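Local coordinates for protein phosphoribosylaminoimidazole carboxylase, ATPase subunit (Thermus thermophilus, PDB 3AW8) that probably catalyses the ATP-dependent carboxylation of 5-aminoimidazole ribonucleotide with hydrogencarbonate, giving N5-carboxyaminoimidazole ribonucleotide in purine biosynthesis, at residues A194-V199 with G292-R297; L210-A215 with Q299-N304; E319-H324 with G337-R342. One frame throughout, in Å; residues are numbered along the deposited sequence.

Contact 1. Residues A194-V199 with G292-R297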
loop_
_atom_site.group_PDB
_atom_site.type_symbol
_atom_site.label_atom_id
_atom_site.label_comp_id
_atom_site.label_asym_id
_atom_site.label_seq_id
_atom_site.Cartn_x
_atom_site.Cartn_y
_atom_site.Cartn_z
ATOM N N ALA A 194 14.207 -15.936 -2.269
ATOM C CA ALA A 194 12.787 -16.115 -2.553
ATOM C C ALA A 194 12.555 -15.865 -4.034
ATOM O O ALA A 194 13.326 -15.143 -4.661
ATOM C CB ALA A 194 11.969 -15.144 -1.723
ATOM N N PHE A 195 11.498 -16.449 -4.590
ATOM C CA PHE A 195 11.209 -16.288 -6.014
ATOM C C PHE A 195 9.724 -16.067 -6.266
ATOM O O PHE A 195 8.877 -16.685 -5.612
ATOM C CB PHE A 195 11.681 -17.532 -6.778
ATOM C CG PHE A 195 13.116 -17.894 -6.508
ATOM C CD1 PHE A 195 14.133 -17.447 -7.346
ATOM C CD2 PHE A 195 13.460 -18.614 -5.366
ATOM C CE1 PHE A 195 15.470 -17.709 -7.045
ATOM C CE2 PHE A 195 14.792 -18.876 -5.061
ATOM C CZ PHE A 195 15.800 -18.421 -5.900
ATOM N N TYR A 196 9.411 -15.183 -7.211
ATOM C CA TYR A 196 8.025 -14.882 -7.566
ATOM C C TYR A 196 7.632 -15.769 -8.725
ATOM O O TYR A 196 8.486 -16.292 -9.430
ATOM C CB TYR A 196 7.872 -13.415 -8.013
ATOM C CG TYR A 196 7.880 -12.417 -6.889
ATOM C CD1 TYR A 196 6.702 -12.079 -6.218
ATOM C CD2 TYR A 196 9.080 -11.859 -6.442
ATOM C CE1 TYR A 196 6.723 -11.208 -5.115
ATOM C CE2 TYR A 196 9.114 -10.998 -5.348
ATOM C CZ TYR A 196 7.938 -10.682 -4.687
ATOM O OH TYR A 196 7.997 -9.902 -3.562
ATOM N N PRO A 197 6.327 -15.957 -8.940
ATOM C CA PRO A 197 5.929 -16.800 -10.067
ATOM C C PRO A 197 6.493 -16.162 -11.336
ATOM O O PRO A 197 6.741 -14.959 -11.362
ATOM C CB PRO A 197 4.405 -16.722 -10.029
ATOM C CG PRO A 197 4.119 -16.547 -8.570
ATOM C CD PRO A 197 5.159 -15.550 -8.142
ATOM N N LEU A 198 6.719 -16.957 -12.374
ATOM C CA LEU A 198 7.213 -16.401 -13.622
ATOM C C LEU A 198 6.121 -15.447 -14.058
ATOM O O LEU A 198 4.988 -15.559 -13.601
ATOM C CB LEU A 198 7.404 -17.495 -14.682
ATOM C CG LEU A 198 8.716 -18.290 -14.674
ATOM C CD1 LEU A 198 8.631 -19.408 -15.693
ATOM C CD2 LEU A 198 9.891 -17.371 -14.999
ATOM N N VAL A 199 6.452 -14.510 -14.934
ATOM C CA VAL A 199 5.472 -13.545 -15.403
ATOM C C VAL A 199 5.602 -13.429 -16.913
ATOM O O VAL A 199 6.715 -13.432 -17.443
ATOM C CB VAL A 199 5.715 -12.149 -14.750
ATOM C CG1 VAL A 199 4.720 -11.125 -15.288
ATOM C CG2 VAL A 199 5.596 -12.255 -13.240
ATOM N N GLY A 292 9.561 -11.722 2.835
ATOM C CA GLY A 292 8.155 -12.053 2.928
ATOM C C GLY A 292 7.756 -13.039 1.853
ATOM O O GLY A 292 8.440 -13.191 0.835
ATOM N N SER A 293 6.640 -13.717 2.088
ATOM C CA SER A 293 6.120 -14.698 1.153
ATOM C C SER A 293 5.872 -14.083 -0.222
ATOM O O SER A 293 5.411 -12.944 -0.337
ATOM C CB SER A 293 4.818 -15.290 1.698
ATOM O OG SER A 293 4.234 -16.175 0.758
ATOM N N THR A 294 6.179 -14.850 -1.263
ATOM C CA THR A 294 5.984 -14.396 -2.630
ATOM C C THR A 294 4.769 -15.067 -3.266
ATOM O O THR A 294 4.513 -14.906 -4.460
ATOM C CB THR A 294 7.214 -14.700 -3.487
ATOM O OG1 THR A 294 7.592 -16.067 -3.289
ATOM C CG2 THR A 294 8.373 -13.795 -3.104
ATOM N N ALA A 295 4.017 -15.813 -2.468
ATOM C CA ALA A 295 2.841 -16.503 -2.982
ATOM C C ALA A 295 1.866 -15.530 -3.654
ATOM O O ALA A 295 1.593 -14.451 -3.133
ATOM C CB ALA A 295 2.149 -17.251 -1.852
ATOM N N PRO A 296 1.340 -15.899 -4.831
ATOM C CA PRO A 296 0.399 -15.034 -5.549
ATOM C C PRO A 296 -1.017 -15.064 -4.991
ATOM O O PRO A 296 -1.456 -16.068 -4.434
ATOM C CB PRO A 296 0.453 -15.577 -6.974
ATOM C CG PRO A 296 0.683 -17.026 -6.756
ATOM C CD PRO A 296 1.731 -17.048 -5.664
ATOM N N ARG A 297 -1.718 -13.944 -5.130
ATOM C CA ARG A 297 -3.097 -13.830 -4.683
ATOM C C ARG A 297 -3.920 -13.873 -5.956
ATOM O O ARG A 297 -4.104 -12.849 -6.623
ATOM C CB ARG A 297 -3.344 -12.498 -3.968
ATOM C CG ARG A 297 -2.704 -12.366 -2.591
ATOM C CD ARG A 297 -2.918 -10.958 -2.059
ATOM N NE ARG A 297 -2.235 -10.704 -0.794
ATOM C CZ ARG A 297 -2.011 -9.486 -0.306
ATOM N NH1 ARG A 297 -1.386 -9.334 0.852
ATOM N NH2 ARG A 297 -2.399 -8.411 -0.989
#
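Thr294 does two jobs at once against residues 194-199, and its two branches divide them. Its hydroxyl donates a hydrogen bond to the backbone carbonyl of Phe195, with OG1 2.7 Å from O. The donor stands well above the carbonyl plane, 49° out of it. Its methyl rests on the phenol ring of Tyr196. CG2 lies 3.5 Å from the ring centroid of Tyr196 and 12° off the ring normal, a CH-pi contact centred over the face. One torsion serves both contacts: with chi1 at 49°, OG1 sits between the backbone N and the carbonyl carbon, while CG2 is held beside the N and anti to the carbonyl carbon. Thr294 CG2 also reaches Ala194 CB, at 4.1 Å.

With CG beside its backbone N, the Tyr196 ring comes nearer the loop than its CB direction would suggest. Its far end is held elsewhere, the hydroxyl being hydrogen-bonded to the carbonyl of Thr276. Two proline rings meet at an angle, Pro197 CG lying 3.8 Å from Pro296 CD. Within the loop, Ser293 OG accepts the N-H of Ala295 at 3.3 Å, closing an ST turn.

One hydroxyl, one methyl and a pair of prolines, among other ties, thus join a loop without regular structure to a broken strand. The connection between helix 278-287 and strand 299-306 is laid against strand 193-204 of the large ATP-grasp antiparallel sheet, with Thr294, the middle residue of an ST turn, packed on the interruption of the strand near the surface.

Contact 2. Residues L210-A215 with Q299-N304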
loop_
_atom_site.group_PDB
_atom_site.type_symbol
_atom_site.label_atom_id
_atom_site.label_comp_id
_atom_site.label_asym_id
_atom_site.label_seq_id
_atom_site.Cartn_x
_atom_site.Cartn_y
_atom_site.Cartn_z
ATOM N N LEU A 210 1.933 -5.080 -21.213
ATOM C CA LEU A 210 1.118 -5.914 -20.351
ATOM C C LEU A 210 1.894 -7.046 -19.702
ATOM O O LEU A 210 2.769 -7.648 -20.327
ATOM C CB LEU A 210 -0.030 -6.514 -21.170
ATOM C CG LEU A 210 -1.019 -7.407 -20.419
ATOM C CD1 LEU A 210 -2.134 -6.538 -19.847
ATOM C CD2 LEU A 210 -1.595 -8.457 -21.362
ATOM N N SER A 211 1.556 -7.347 -18.452
ATOM C CA SER A 211 2.200 -8.432 -17.718
ATOM C C SER A 211 1.148 -9.371 -17.126
ATOM O O SER A 211 0.223 -8.930 -16.435
ATOM C CB SER A 211 3.094 -7.881 -16.596
ATOM O OG SER A 211 4.346 -7.434 -17.091
ATOM N N LEU A 212 1.285 -10.665 -17.405
ATOM C CA LEU A 212 0.343 -11.646 -16.894
ATOM C C LEU A 212 1.027 -12.526 -15.858
ATOM O O LEU A 212 2.025 -13.187 -16.151
ATOM C CB LEU A 212 -0.211 -12.491 -18.047
ATOM C CG LEU A 212 -1.011 -11.645 -19.046
ATOM C CD1 LEU A 212 -1.299 -12.425 -20.327
ATOM C CD2 LEU A 212 -2.293 -11.194 -18.379
ATOM N N ALA A 213 0.488 -12.521 -14.643
ATOM C CA ALA A 213 1.052 -13.308 -13.555
ATOM C C ALA A 213 -0.015 -14.100 -12.806
ATOM O O ALA A 213 -1.087 -13.579 -12.501
ATOM C CB ALA A 213 1.795 -12.390 -12.581
ATOM N N PRO A 214 0.261 -15.382 -12.518
ATOM C CA PRO A 214 1.507 -16.066 -12.881
ATOM C C PRO A 214 1.536 -16.261 -14.392
ATOM O O PRO A 214 0.506 -16.118 -15.049
ATOM C CB PRO A 214 1.396 -17.393 -12.139
ATOM C CG PRO A 214 0.562 -17.046 -10.949
ATOM C CD PRO A 214 -0.507 -16.187 -11.557
ATOM N N ALA A 215 2.697 -16.576 -14.956
ATOM C CA ALA A 215 2.768 -16.786 -16.397
ATOM C C ALA A 215 1.741 -17.857 -16.775
ATOM O O ALA A 215 1.815 -18.999 -16.314
ATOM C CB ALA A 215 4.168 -17.227 -16.797
ATOM N N GLN A 299 -4.947 -14.148 -9.669
ATOM C CA GLN A 299 -4.309 -13.824 -10.939
ATOM C C GLN A 299 -4.280 -12.329 -11.207
ATOM O O GLN A 299 -5.238 -11.612 -10.928
ATOM C CB GLN A 299 -5.049 -14.499 -12.083
ATOM C CG GLN A 299 -4.735 -15.949 -12.287
ATOM C CD GLN A 299 -5.604 -16.525 -13.374
ATOM O OE1 GLN A 299 -6.819 -16.650 -13.203
ATOM N NE2 GLN A 299 -4.998 -16.859 -14.514
ATOM N N SER A 300 -3.184 -11.859 -11.786
ATOM C CA SER A 300 -3.053 -10.444 -12.060
ATOM C C SER A 300 -2.691 -10.132 -13.493
ATOM O O SER A 300 -2.067 -10.934 -14.185
ATOM C CB SER A 300 -1.996 -9.837 -11.145
ATOM O OG SER A 300 -2.341 -10.033 -9.793
ATOM N N ALA A 301 -3.097 -8.947 -13.918
ATOM C CA ALA A 301 -2.806 -8.443 -15.242
ATOM C C ALA A 301 -2.314 -7.030 -14.961
ATOM O O ALA A 301 -3.020 -6.219 -14.349
ATOM C CB ALA A 301 -4.063 -8.413 -16.098
ATOM N N MET A 302 -1.092 -6.749 -15.393
ATOM C CA MET A 302 -0.474 -5.452 -15.178
ATOM C C MET A 302 -0.492 -4.695 -16.502
ATOM O O MET A 302 0.155 -5.118 -17.460
ATOM C CB MET A 302 0.971 -5.683 -14.699
ATOM C CG MET A 302 1.686 -4.509 -14.030
ATOM S SD MET A 302 2.137 -3.159 -15.130
ATOM C CE MET A 302 3.169 -4.034 -16.343
ATOM N N VAL A 303 -1.239 -3.600 -16.588
ATOM C CA VAL A 303 -1.234 -2.854 -17.842
ATOM C C VAL A 303 -0.613 -1.474 -17.628
ATOM O O VAL A 303 -1.081 -0.684 -16.812
ATOM C CB VAL A 303 -2.680 -2.729 -18.500
ATOM C CG1 VAL A 303 -3.493 -3.976 -18.226
ATOM C CG2 VAL A 303 -3.416 -1.500 -18.007
ATOM N N ASN A 304 0.469 -1.200 -18.349
ATOM C CA ASN A 304 1.140 0.085 -18.237
ATOM C C ASN A 304 0.325 1.211 -18.836
ATOM O O ASN A 304 -0.443 1.009 -19.776
ATOM C CB ASN A 304 2.499 0.062 -18.943
ATOM C CG ASN A 304 3.614 -0.451 -18.056
ATOM O OD1 ASN A 304 3.483 -0.490 -16.832
ATOM N ND2 ASN A 304 4.726 -0.831 -18.670
#
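Ser211 O is approached by two groups of the facing strand: the N-H of Met302, with N 2.8 Å away and an N-H...O angle of 167°, and the CA-H of Ala301, whose CA lies 3.3 Å from it. Met302 O is met in the same manner, by Ser211 N at 2.8 Å and by the CA of Leu210. A second hydrogen-bonded pair, Ala213 with Ser300, follows two residues on; its bond from Ser300 N to Ala213 O is 2.8 Å long and almost straight.

Side chains separate onto the two faces. Ser211 and Met302 share one, their CB atoms 3.6 Å apart. Met302 leaves with CG anti to its backbone N, then bends at chi2 (-71°) and chi3 (-57°), which brings CE back to within 3.7 Å of Ser211 OG; that hydroxyl is hydrogen-bonded to Asn201. On the other face Leu210 CD1 packs on Val303 CG1, and Leu212 CD2 touches Ala301 CB at 4.0 Å; helix 346-357 covers this side. Pro214, preceded by a cis peptide bond, ends the pairing beside Gln299.

This is antiparallel ladder geometry, by which the C-terminal region continues the ATP-grasp sheet.

Contact 3. Residues E319-H324 with G337-R342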
loop_
_atom_site.group_PDB
_atom_site.type_symbol
_atom_site.label_atom_id
_atom_site.label_comp_id
_atom_site.label_asym_id
_atom_site.label_seq_id
_atom_site.Cartn_x
_atom_site.Cartn_y
_atom_site.Cartn_z
ATOM N N GLU A 319 -14.011 -3.612 -11.090
ATOM C CA GLU A 319 -13.596 -4.125 -9.796
ATOM C C GLU A 319 -12.383 -5.005 -9.962
ATOM O O GLU A 319 -12.195 -5.635 -11.008
ATOM C CB GLU A 319 -14.728 -4.896 -9.106
ATOM C CG GLU A 319 -15.407 -5.958 -9.948
ATOM C CD GLU A 319 -16.447 -6.731 -9.149
ATOM O OE1 GLU A 319 -17.297 -6.082 -8.497
ATOM O OE2 GLU A 319 -16.415 -7.983 -9.172
ATOM N N GLY A 320 -11.558 -5.039 -8.920
ATOM C CA GLY A 320 -10.340 -5.822 -8.968
ATOM C C GLY A 320 -9.278 -4.998 -9.664
ATOM O O GLY A 320 -8.131 -5.419 -9.800
ATOM N N ALA A 321 -9.675 -3.810 -10.108
ATOM C CA ALA A 321 -8.773 -2.906 -10.792
ATOM C C ALA A 321 -8.127 -1.967 -9.776
ATOM O O ALA A 321 -8.827 -1.289 -9.021
ATOM C CB ALA A 321 -9.541 -2.099 -11.846
ATOM N N HIS A 322 -6.797 -1.940 -9.745
ATOM C CA HIS A 322 -6.078 -1.059 -8.823
ATOM C C HIS A 322 -5.257 -0.050 -9.606
ATOM O O HIS A 322 -4.266 -0.397 -10.253
ATOM C CB HIS A 322 -5.177 -1.865 -7.892
ATOM C CG HIS A 322 -5.924 -2.823 -7.019
ATOM N ND1 HIS A 322 -6.207 -4.116 -7.402
ATOM C CD2 HIS A 322 -6.459 -2.672 -5.784
ATOM C CE1 HIS A 322 -6.878 -4.723 -6.440
ATOM N NE2 HIS A 322 -7.044 -3.869 -5.447
ATOM N N LEU A 323 -5.690 1.202 -9.558
ATOM C CA LEU A 323 -5.016 2.264 -10.279
ATOM C C LEU A 323 -3.762 2.769 -9.546
ATOM O O LEU A 323 -3.722 2.827 -8.309
ATOM C CB LEU A 323 -5.987 3.425 -10.500
ATOM C CG LEU A 323 -5.398 4.605 -11.269
ATOM C CD1 LEU A 323 -4.991 4.125 -12.651
ATOM C CD2 LEU A 323 -6.403 5.756 -11.355
ATOM N N HIS A 324 -2.743 3.130 -10.320
ATOM C CA HIS A 324 -1.500 3.659 -9.763
ATOM C C HIS A 324 -1.029 4.775 -10.677
ATOM O O HIS A 324 -0.525 4.514 -11.767
ATOM C CB HIS A 324 -0.431 2.568 -9.678
ATOM C CG HIS A 324 -0.627 1.620 -8.536
ATOM N ND1 HIS A 324 -0.063 1.823 -7.293
ATOM C CD2 HIS A 324 -1.363 0.486 -8.435
ATOM C CE1 HIS A 324 -0.445 0.857 -6.476
ATOM N NE2 HIS A 324 -1.235 0.034 -7.143
ATOM N N GLY A 337 1.975 5.699 -15.185
ATOM C CA GLY A 337 1.215 4.949 -14.206
ATOM C C GLY A 337 1.023 3.524 -14.664
ATOM O O GLY A 337 1.643 3.082 -15.626
ATOM N N HIS A 338 0.189 2.786 -13.949
ATOM C CA HIS A 338 -0.130 1.431 -14.337
ATOM C C HIS A 338 -1.422 1.011 -13.625
ATOM O O HIS A 338 -1.891 1.691 -12.710
ATOM C CB HIS A 338 1.031 0.471 -14.021
ATOM C CG HIS A 338 1.140 0.087 -12.579
ATOM N ND1 HIS A 338 1.921 0.781 -11.677
ATOM C CD2 HIS A 338 0.579 -0.931 -11.885
ATOM C CE1 HIS A 338 1.839 0.203 -10.493
ATOM N NE2 HIS A 338 1.031 -0.837 -10.593
ATOM N N ILE A 339 -2.002 -0.098 -14.068
ATOM C CA ILE A 339 -3.230 -0.613 -13.487
ATOM C C ILE A 339 -3.084 -2.100 -13.244
ATOM O O ILE A 339 -2.786 -2.851 -14.164
ATOM C CB ILE A 339 -4.432 -0.432 -14.439
ATOM C CG1 ILE A 339 -4.647 1.047 -14.755
ATOM C CG2 ILE A 339 -5.680 -1.044 -13.814
ATOM C CD1 ILE A 339 -5.675 1.272 -15.833
ATOM N N THR A 340 -3.288 -2.535 -12.010
ATOM C CA THR A 340 -3.210 -3.954 -11.734
ATOM C C THR A 340 -4.596 -4.503 -11.471
ATOM O O THR A 340 -5.304 -4.040 -10.581
ATOM C CB THR A 340 -2.313 -4.270 -10.543
ATOM O OG1 THR A 340 -0.947 -4.043 -10.913
ATOM C CG2 THR A 340 -2.491 -5.734 -10.124
ATOM N N LEU A 341 -4.974 -5.485 -12.283
ATOM C CA LEU A 341 -6.263 -6.149 -12.182
ATOM C C LEU A 341 -6.013 -7.482 -11.512
ATOM O O LEU A 341 -5.296 -8.329 -12.042
ATOM C CB LEU A 341 -6.845 -6.363 -13.579
ATOM C CG LEU A 341 -8.203 -7.056 -13.726
ATOM C CD1 LEU A 341 -9.285 -6.287 -12.981
ATOM C CD2 LEU A 341 -8.542 -7.149 -15.205
ATOM N N ARG A 342 -6.589 -7.662 -10.333
ATOM C CA ARG A 342 -6.412 -8.905 -9.602
ATOM C C ARG A 342 -7.753 -9.593 -9.375
ATOM O O ARG A 342 -8.559 -9.149 -8.560
ATOM C CB ARG A 342 -5.744 -8.628 -8.256
ATOM C CG ARG A 342 -5.188 -9.857 -7.576
ATOM C CD ARG A 342 -5.088 -9.631 -6.089
ATOM N NE ARG A 342 -6.415 -9.493 -5.505
ATOM C CZ ARG A 342 -7.315 -10.472 -5.459
ATOM N NH1 ARG A 342 -7.026 -11.667 -5.961
ATOM N NH2 ARG A 342 -8.507 -10.264 -4.915
#
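A beta hairpin, made by strands 321-325 and 335-343, brings His322 opposite Thr340 and His324 opposite His338 in two hydrogen-bonded pairs. Thr340 O takes the backbone N-H of His322, with N 2.7 Å away, and a weak second bond from His322 ND1 at 3.3 Å. The carbonyl oxygen lies at the edge of that ring, near its plane. CG of His322 stands beside its own backbone N (chi1 -62°), and this brings ND1 round to the oxygen.

The imidazoles of His324 and His338 lie side by side and point the same way, their planes 3° apart but their centroids 4.5 Å apart, slid so far that they barely overlap. His324 CB sits over one face of the His338 ring, toward its rim, in a CH-pi contact 3.7 Å from the centroid. His338 ND1 is hydrogen-bonded to Tyr326 OH. Replacing His338 with an alanine would probably leave that tyrosine hydroxyl without this mate and open a gap beside His324 CB.

The reverse face is apolar: Leu323 CD1 meets Ile339 CG1 at 3.7 Å, and Ala321 CB lies 4.3 Å from Leu341 CD1. At the end of the ladder Arg342 N donates to Gly320 O, 2.8 Å away.

Around the hairpin, helix 312-316 packs on Leu323, while helix 270-273 lies on the histidine side, where Glu272 OE1 is hydrogen-bonded to His324 NE2. Arg342 forms a salt bridge with Glu275 of the second subunit, and strand 299-306 runs along the other edge of strand 335-343.

In the fold
The three contacts follow one antiparallel sheet from its ATP-grasp part to its C-terminal edge. Contacts 1 and 2, centres about 13 Å apart, meet where Leu198 O probably accepts from Ala215 N and Pro197 packs on Pro214. Contacts 2 and 3, about 10 Å between centres, share neighbouring strands joined by probable hydrogen bonds from Leu341 N to Ala301 O and from Ile339 N to Val303 O. Contacts 1 and 3, about 18 Å apart, both reach the second subunit, and Arg297 O probably accepts from Arg342 NH1. Contact 2 does not touch the nucleotide: the Ser211 side chain is about 12 Å from the bound AMP and about 7 Å from that of His203, a predicted ATP-binding residue.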